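Local coordinates for ABC transporter periplasmic substrate-binding protein (Desulfovibrio alaskensis, PDB 5MY5) that binds tungstate in the periplasm with high selectivity and probably hands the oxyanion to the membrane components of an ABC importer, at residues N135-V139 / K186-M191; V119-V124 / L213-I219; I180-A184 / P208-I212. The protein carries 2 engineered substitutions. One frame throughout, in Å; residues are numbered along the deposited sequence.

Overall arrangement
In one lobe of this two-lobed binding protein three long-range contacts interlock. Reading from the N terminus, 119-124 comes first and waits longest for its partner. Next comes 135-139, then helix segment 180-184, before 186-191 returns to 135-139 and closes contact 1. Segment 208-212 then closes contact 3, and 213-219 finally closes contact 2. Contacts 1 and 3 therefore cross along the chain, while both fall within the wide span of contact 2. Contact 1 pairs parallel strands, contact 3 lays a helix on strand 210-214, and contact 2 ties the far end of that strand to the start of helix 124-133. Tyr189 packs against Val119 and Leu213, joining contacts 1 and 2.

Contact 1. Residues N135-V139 / K186-M191; sequences NAVFV and KGGYTM. With NA (sodium ion), chain B.
Ala136 makes the first touch, its CB lying 4.0 Å from CE1 of Tyr189, just past the Schellman motif at Asn135 that ends helix 124-133. Asn135 lies beyond the other segment; its OD1 binds a sodium ion at 2.4 Å, with five waters completing the shell. Val137 crosses the side chain of Lys186 at about a right angle, with CG1 against CB. Its carbonyl O accepts the N-H of Tyr189 at 2.9 Å in an almost straight bond (177°), and also lies in plane at the edge of the tyrosine ring. Phe138 has CG trans to its own amide nitrogen (chi1 -176°), a torsion that lays the ring along the neighbouring strand, with Tyr189 O and Thr190 CA over one face; Trp155 meets this ring edge-to-face. Val139 N then bonds Tyr189 O at 2.9 Å. Val139 O is held twice, by Thr190 OG1 at 2.6 Å and by a water that also bonds Met191 O at 2.8 Å. Tyr189 thus bonds the residues before and after Phe138, the signature of parallel strands, whereas Val139 O is satisfied by a threonine hydroxyl and a water.

Contact 2. Residues V119-V124 / L213-I219; sequences VKGMTV and LVEGDKI
Gly121 N reaches Leu213 O at 3.1 Å, nearly in line with the carbonyl (174° at the oxygen), from a type II turn spanning Val119 to Met122 and closed by Met122 N to Val119 O at 2.9 Å. Gly121 supplies the positive phi such a turn wants at its third position. Lys120 CA adds a CA-H...O contact to the same Leu213 oxygen at 3.4 Å. The aliphatic part of the Lys120 side chain crosses Leu213 at about a right angle, CG standing 3.9 Å from CD2. Val119 CG2 meets Val214 CG2 at 4.0 Å, while the other branch of Val214, CG1, rests against Met122 O. Leu213 and Val214 form a classic beta bulge, both facing Ile109 of strand 100-112, so the two neighbouring side chains each find a place against the 119-124 segment. Beyond the bulge the chain leads on to strand 221-228, which probably runs between the lobes, consistent with the hinge strands of periplasmic binding proteins. Further along, Asp217 turns CG back beside its own backbone N (chi1 -50°), bringing OD2 to 2.9 Å from Val124 N; the donor comes from above the carboxylate plane, 49° out of it. Val124 opens helix 124-133, and Thr123, the N-cap, bonds Ala126 N through OG1, so two side chains serve amides of the first turn. The aspartate's negative charge probably also interacts favourably with the positive end of the helix dipole. Val124 CG2 touches the carboxylate carbon CG of Asp217 at 3.6 Å and also packs on Val214 CG1 and Ile219 CG2. At the turn's start, the carboxylate of Asp115 accepts the backbone N-H groups of Val119 and Lys120, one on each oxygen.

Contact 3. Residues I180-A184 / P208-I212; sequences INVAA and PPLKI
Leu210 and Ala184 bring the two backbones closest, CA to CA 6.4 Å, where helix segment 180-184 passes strand 210-212 at 114° with their axes 10.2 Å apart. No hydrogen bond joins them; one leucine carries most of the packing. With CG beside its backbone N (chi1 -59°), Leu210 sends CD1 against the helix backbone, 3.6 Å from Ile180 O and 3.7 Å from Ala184 N, the acceptor and donor of a single helical bond. Three helix side chains meet that methyl: Ile180 CG2 at 4.0 Å, Ala184 CB at 3.9 Å, and Ala183 CB. Pro209 adds a lighter touch, its CG near Ala184 CB. Within its own segment Lys211, in the strand, bends back at chi2 (-64°) to donate NZ to Pro208 O at 2.6 Å, in the carbonyl plane, and Asn207 OD1 takes a second bond from the same nitrogen. Leu210 also packs on Ile110 and Pro112 of strand 100-112, while Ile180 and Pro209 both meet Tyr200 of helix 194-203, so helix 176-186 rests on the sheet with that second helix beside it.

Contact 1. Residues N135-V139 / K186-M191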
# COMPACT_ATOMS: atom_id res chain seq x y z
N ASN A 135 -21.68 -8.73 15.89
CA ASN A 135 -22.38 -8.60 14.60
C ASN A 135 -22.43 -7.19 14.08
O ASN A 135 -23.41 -6.72 13.49
CB ASN A 135 -23.81 -9.14 14.67
CG ASN A 135 -23.89 -10.66 14.83
OD1 ASN A 135 -22.93 -11.45 14.60
ND2 ASN A 135 -25.08 -11.10 15.04
N ALA A 136 -21.38 -6.41 14.35
CA ALA A 136 -21.32 -5.06 13.83
C ALA A 136 -21.10 -5.10 12.30
O ALA A 136 -20.44 -5.97 11.80
CB ALA A 136 -20.22 -4.22 14.51
N VAL A 137 -21.61 -4.08 11.65
CA VAL A 137 -21.46 -3.93 10.21
C VAL A 137 -20.02 -3.73 9.87
O VAL A 137 -19.35 -2.89 10.49
CB VAL A 137 -22.26 -2.78 9.62
CG1 VAL A 137 -21.91 -2.56 8.14
CG2 VAL A 137 -23.76 -3.07 9.74
N PHE A 138 -19.54 -4.49 8.93
CA PHE A 138 -18.12 -4.42 8.46
C PHE A 138 -18.20 -4.42 6.92
O PHE A 138 -18.80 -5.33 6.31
CB PHE A 138 -17.25 -5.56 8.90
CG PHE A 138 -15.81 -5.39 8.49
CD1 PHE A 138 -15.41 -5.75 7.20
CD2 PHE A 138 -14.85 -4.74 9.31
CE1 PHE A 138 -14.12 -5.55 6.76
CE2 PHE A 138 -13.57 -4.53 8.87
CZ PHE A 138 -13.20 -4.91 7.63
N VAL A 139 -17.56 -3.45 6.29
CA VAL A 139 -17.65 -3.27 4.87
C VAL A 139 -16.33 -3.60 4.17
O VAL A 139 -15.29 -3.02 4.41
CB VAL A 139 -18.07 -1.82 4.51
CG1 VAL A 139 -18.36 -1.74 3.08
CG2 VAL A 139 -19.26 -1.34 5.32
N LYS A 186 -23.93 3.23 6.64
CA LYS A 186 -24.41 2.07 7.41
C LYS A 186 -24.02 2.15 8.85
O LYS A 186 -24.47 1.35 9.64
CB LYS A 186 -23.96 0.77 6.77
CG LYS A 186 -24.68 0.49 5.48
CD LYS A 186 -24.20 -0.82 4.97
CE LYS A 186 -24.85 -1.25 3.67
NZ LYS A 186 -26.28 -1.52 3.94
N GLY A 187 -23.28 3.18 9.26
CA GLY A 187 -22.67 3.09 10.61
C GLY A 187 -21.77 1.92 10.93
O GLY A 187 -21.79 1.36 12.04
N GLY A 188 -20.92 1.60 9.97
CA GLY A 188 -20.12 0.42 9.92
C GLY A 188 -18.66 0.68 10.03
O GLY A 188 -18.25 1.86 10.06
N TYR A 189 -17.92 -0.39 10.21
CA TYR A 189 -16.48 -0.41 10.23
C TYR A 189 -15.95 -0.75 8.84
O TYR A 189 -16.58 -1.49 8.12
CB TYR A 189 -15.99 -1.41 11.23
CG TYR A 189 -16.35 -1.02 12.68
CD1 TYR A 189 -17.58 -1.30 13.18
CD2 TYR A 189 -15.45 -0.35 13.44
CE1 TYR A 189 -17.91 -0.93 14.46
CE2 TYR A 189 -15.76 -0.03 14.77
CZ TYR A 189 -17.02 -0.24 15.21
OH TYR A 189 -17.30 0.04 16.58
N THR A 190 -14.73 -0.33 8.52
CA THR A 190 -14.13 -0.76 7.23
C THR A 190 -12.60 -0.62 7.39
O THR A 190 -12.08 0.21 8.16
CB THR A 190 -14.69 0.00 6.04
OG1 THR A 190 -14.25 -0.65 4.83
CG2 THR A 190 -14.24 1.40 5.96
N MET A 191 -11.86 -1.40 6.62
CA MET A 191 -10.41 -1.27 6.51
C MET A 191 -10.13 -0.43 5.23
O MET A 191 -10.67 -0.73 4.14
CB MET A 191 -9.70 -2.62 6.43
CG MET A 191 -8.20 -2.53 6.47
SD MET A 191 -7.32 -3.83 5.61
CE MET A 191 -7.59 -3.30 3.92
NA NA B . -22.53 -13.79 14.51
O HOH W 1 -24.22 -14.41 15.38
O HOH W 2 -22.49 -1.57 13.13
O HOH W 3 -12.34 -2.96 3.94
O HOH W 4 -22.04 -15.77 14.21
O HOH W 5 -21.76 -13.64 16.47
O HOH W 6 -20.49 -13.33 13.73
O HOH W 7 -23.10 -13.70 12.48

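Contact 2. Residues V119-V124 / L213-I219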
# COMPACT_ATOMS: atom_id res chain seq x y z
N VAL A 119 -14.17 -1.01 19.71
CA VAL A 119 -12.85 -1.53 19.34
C VAL A 119 -11.65 -0.56 19.38
O VAL A 119 -10.52 -0.98 19.13
CB VAL A 119 -12.89 -2.14 17.91
CG1 VAL A 119 -14.00 -3.17 17.87
CG2 VAL A 119 -13.02 -1.08 16.84
N LYS A 120 -11.87 0.72 19.66
CA LYS A 120 -10.76 1.69 19.65
C LYS A 120 -9.61 1.22 20.49
O LYS A 120 -9.79 0.82 21.64
CB LYS A 120 -11.25 3.06 20.06
CG LYS A 120 -10.26 4.20 19.83
CD LYS A 120 -10.91 5.48 20.35
CE LYS A 120 -9.97 6.66 20.38
NZ LYS A 120 -10.01 7.43 19.12
N GLY A 121 -8.42 1.24 19.89
CA GLY A 121 -7.19 0.91 20.57
C GLY A 121 -6.96 -0.56 20.78
O GLY A 121 -5.96 -0.98 21.44
N MET A 122 -7.84 -1.41 20.20
CA MET A 122 -7.56 -2.83 20.25
C MET A 122 -6.54 -3.19 19.17
O MET A 122 -6.33 -2.41 18.27
CB MET A 122 -8.86 -3.63 19.98
CG MET A 122 -9.83 -3.68 21.14
SD MET A 122 -11.26 -4.73 20.72
CE MET A 122 -12.13 -4.90 22.30
N THR A 123 -5.94 -4.35 19.29
CA THR A 123 -5.22 -4.94 18.17
C THR A 123 -6.20 -5.29 17.03
O THR A 123 -7.41 -5.41 17.22
CB THR A 123 -4.55 -6.22 18.55
OG1 THR A 123 -5.56 -7.18 18.87
CG2 THR A 123 -3.61 -6.02 19.79
N VAL A 124 -5.67 -5.42 15.84
CA VAL A 124 -6.51 -5.88 14.67
C VAL A 124 -7.23 -7.17 14.94
O VAL A 124 -8.46 -7.25 14.74
CB VAL A 124 -5.61 -6.07 13.40
CG1 VAL A 124 -6.31 -6.85 12.27
CG2 VAL A 124 -5.25 -4.71 12.90
N LEU A 213 -9.90 4.02 14.22
CA LEU A 213 -10.09 3.30 15.47
C LEU A 213 -9.09 2.24 15.74
O LEU A 213 -8.83 1.92 16.88
CB LEU A 213 -11.53 2.80 15.53
CG LEU A 213 -12.68 3.75 15.50
CD1 LEU A 213 -14.07 3.13 15.36
CD2 LEU A 213 -12.60 4.62 16.79
N VAL A 214 -8.45 1.65 14.71
CA VAL A 214 -7.44 0.67 14.93
C VAL A 214 -6.28 1.00 13.96
O VAL A 214 -6.56 1.12 12.79
CB VAL A 214 -7.98 -0.75 14.60
CG1 VAL A 214 -6.94 -1.81 14.79
CG2 VAL A 214 -9.27 -1.04 15.39
N GLU A 215 -5.05 1.11 14.48
CA GLU A 215 -3.87 1.51 13.67
C GLU A 215 -2.63 1.11 14.41
O GLU A 215 -2.68 0.91 15.65
CB GLU A 215 -3.90 3.04 13.36
CG GLU A 215 -3.63 3.95 14.59
CD GLU A 215 -3.62 5.43 14.27
OE1 GLU A 215 -3.22 5.84 13.17
OE2 GLU A 215 -4.04 6.23 15.13
N GLY A 216 -1.51 0.96 13.73
CA GLY A 216 -0.21 0.72 14.28
C GLY A 216 0.24 -0.67 14.34
O GLY A 216 1.44 -0.97 14.45
N ASP A 217 -0.71 -1.61 14.18
CA ASP A 217 -0.39 -2.97 14.26
C ASP A 217 0.55 -3.36 13.11
O ASP A 217 0.30 -2.95 11.97
CB ASP A 217 -1.66 -3.82 14.16
CG ASP A 217 -2.72 -3.39 15.08
OD1 ASP A 217 -3.33 -2.31 14.91
OD2 ASP A 217 -3.01 -4.25 15.93
N LYS A 218 1.56 -4.18 13.34
CA LYS A 218 2.53 -4.52 12.27
C LYS A 218 1.87 -5.22 11.07
O LYS A 218 2.29 -5.05 9.91
CB LYS A 218 3.64 -5.45 12.83
CG LYS A 218 4.69 -5.97 11.83
CD LYS A 218 5.45 -7.22 12.29
CE LYS A 218 6.67 -6.94 13.16
NZ LYS A 218 7.65 -5.96 12.59
N ILE A 219 0.82 -6.00 11.29
CA ILE A 219 0.11 -6.66 10.22
C ILE A 219 -0.53 -5.67 9.26
O ILE A 219 -0.86 -6.06 8.12
CB ILE A 219 -0.98 -7.64 10.78
CG1 ILE A 219 -1.46 -8.62 9.70
CG2 ILE A 219 -2.15 -6.91 11.37
CD1 ILE A 219 -2.37 -9.70 10.30
O HOH W 8 -4.65 -0.82 17.22

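Contact 3. Residues I180-A184 / P208-I212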
# COMPACT_ATOMS: atom_id res chain seq x y z
N ILE A 180 -15.81 3.38 1.71
CA ILE A 180 -15.85 4.24 2.90
C ILE A 180 -17.21 4.83 3.05
O ILE A 180 -17.77 4.87 4.18
CB ILE A 180 -14.78 5.30 2.81
CG1 ILE A 180 -13.43 4.71 3.11
CG2 ILE A 180 -15.07 6.42 3.85
CD1 ILE A 180 -12.24 5.68 2.88
N ASN A 181 -17.76 5.41 1.99
CA ASN A 181 -19.10 5.99 1.98
C ASN A 181 -20.22 5.03 2.35
O ASN A 181 -21.08 5.39 3.14
CB ASN A 181 -19.36 6.81 0.73
CG ASN A 181 -18.58 8.17 0.82
OD1 ASN A 181 -18.93 8.98 1.67
ND2 ASN A 181 -17.50 8.29 0.16
N VAL A 182 -20.11 3.75 1.94
CA VAL A 182 -21.06 2.79 2.44
C VAL A 182 -20.94 2.51 3.93
O VAL A 182 -21.96 2.50 4.66
CB VAL A 182 -20.96 1.47 1.66
CG1 VAL A 182 -21.83 0.41 2.34
CG2 VAL A 182 -21.30 1.70 0.19
N ALA A 183 -19.72 2.43 4.45
CA ALA A 183 -19.51 2.26 5.90
C ALA A 183 -20.09 3.48 6.61
O ALA A 183 -20.78 3.30 7.64
CB ALA A 183 -18.07 2.07 6.23
N ALA A 184 -19.93 4.69 6.05
CA ALA A 184 -20.53 5.86 6.71
C ALA A 184 -22.05 5.81 6.73
O ALA A 184 -22.63 6.05 7.78
CB ALA A 184 -20.06 7.14 6.08
N PRO A 208 -15.00 14.06 9.47
CA PRO A 208 -15.90 12.99 9.00
C PRO A 208 -16.54 12.20 10.16
O PRO A 208 -15.98 12.14 11.26
CB PRO A 208 -14.92 12.08 8.23
CG PRO A 208 -13.68 12.21 9.05
CD PRO A 208 -13.59 13.69 9.38
N PRO A 209 -17.63 11.45 9.85
CA PRO A 209 -18.24 10.63 10.87
C PRO A 209 -17.53 9.39 11.25
O PRO A 209 -17.76 8.87 12.31
CB PRO A 209 -19.60 10.27 10.27
CG PRO A 209 -19.40 10.39 8.77
CD PRO A 209 -18.42 11.52 8.64
N LEU A 210 -16.61 8.91 10.39
CA LEU A 210 -15.81 7.74 10.64
C LEU A 210 -14.42 8.21 11.00
O LEU A 210 -13.88 9.08 10.35
CB LEU A 210 -15.71 6.88 9.37
CG LEU A 210 -17.01 6.38 8.78
CD1 LEU A 210 -16.71 5.70 7.47
CD2 LEU A 210 -17.80 5.49 9.80
N LYS A 211 -13.93 7.66 12.07
CA LYS A 211 -12.61 8.01 12.68
C LYS A 211 -11.70 6.80 12.60
O LYS A 211 -12.18 5.62 12.52
CB LYS A 211 -12.88 8.43 14.15
CG LYS A 211 -13.95 9.48 14.28
CD LYS A 211 -13.58 10.80 13.63
CE LYS A 211 -14.62 11.89 13.93
NZ LYS A 211 -14.44 13.16 13.15
N ILE A 212 -10.39 6.98 12.68
CA ILE A 212 -9.47 5.91 12.78
C ILE A 212 -9.57 5.29 14.16
O ILE A 212 -9.42 6.02 15.17
CB ILE A 212 -7.99 6.27 12.49
CG1 ILE A 212 -7.85 6.79 11.03
CG2 ILE A 212 -7.08 5.12 12.85
CD1 ILE A 212 -6.46 7.37 10.80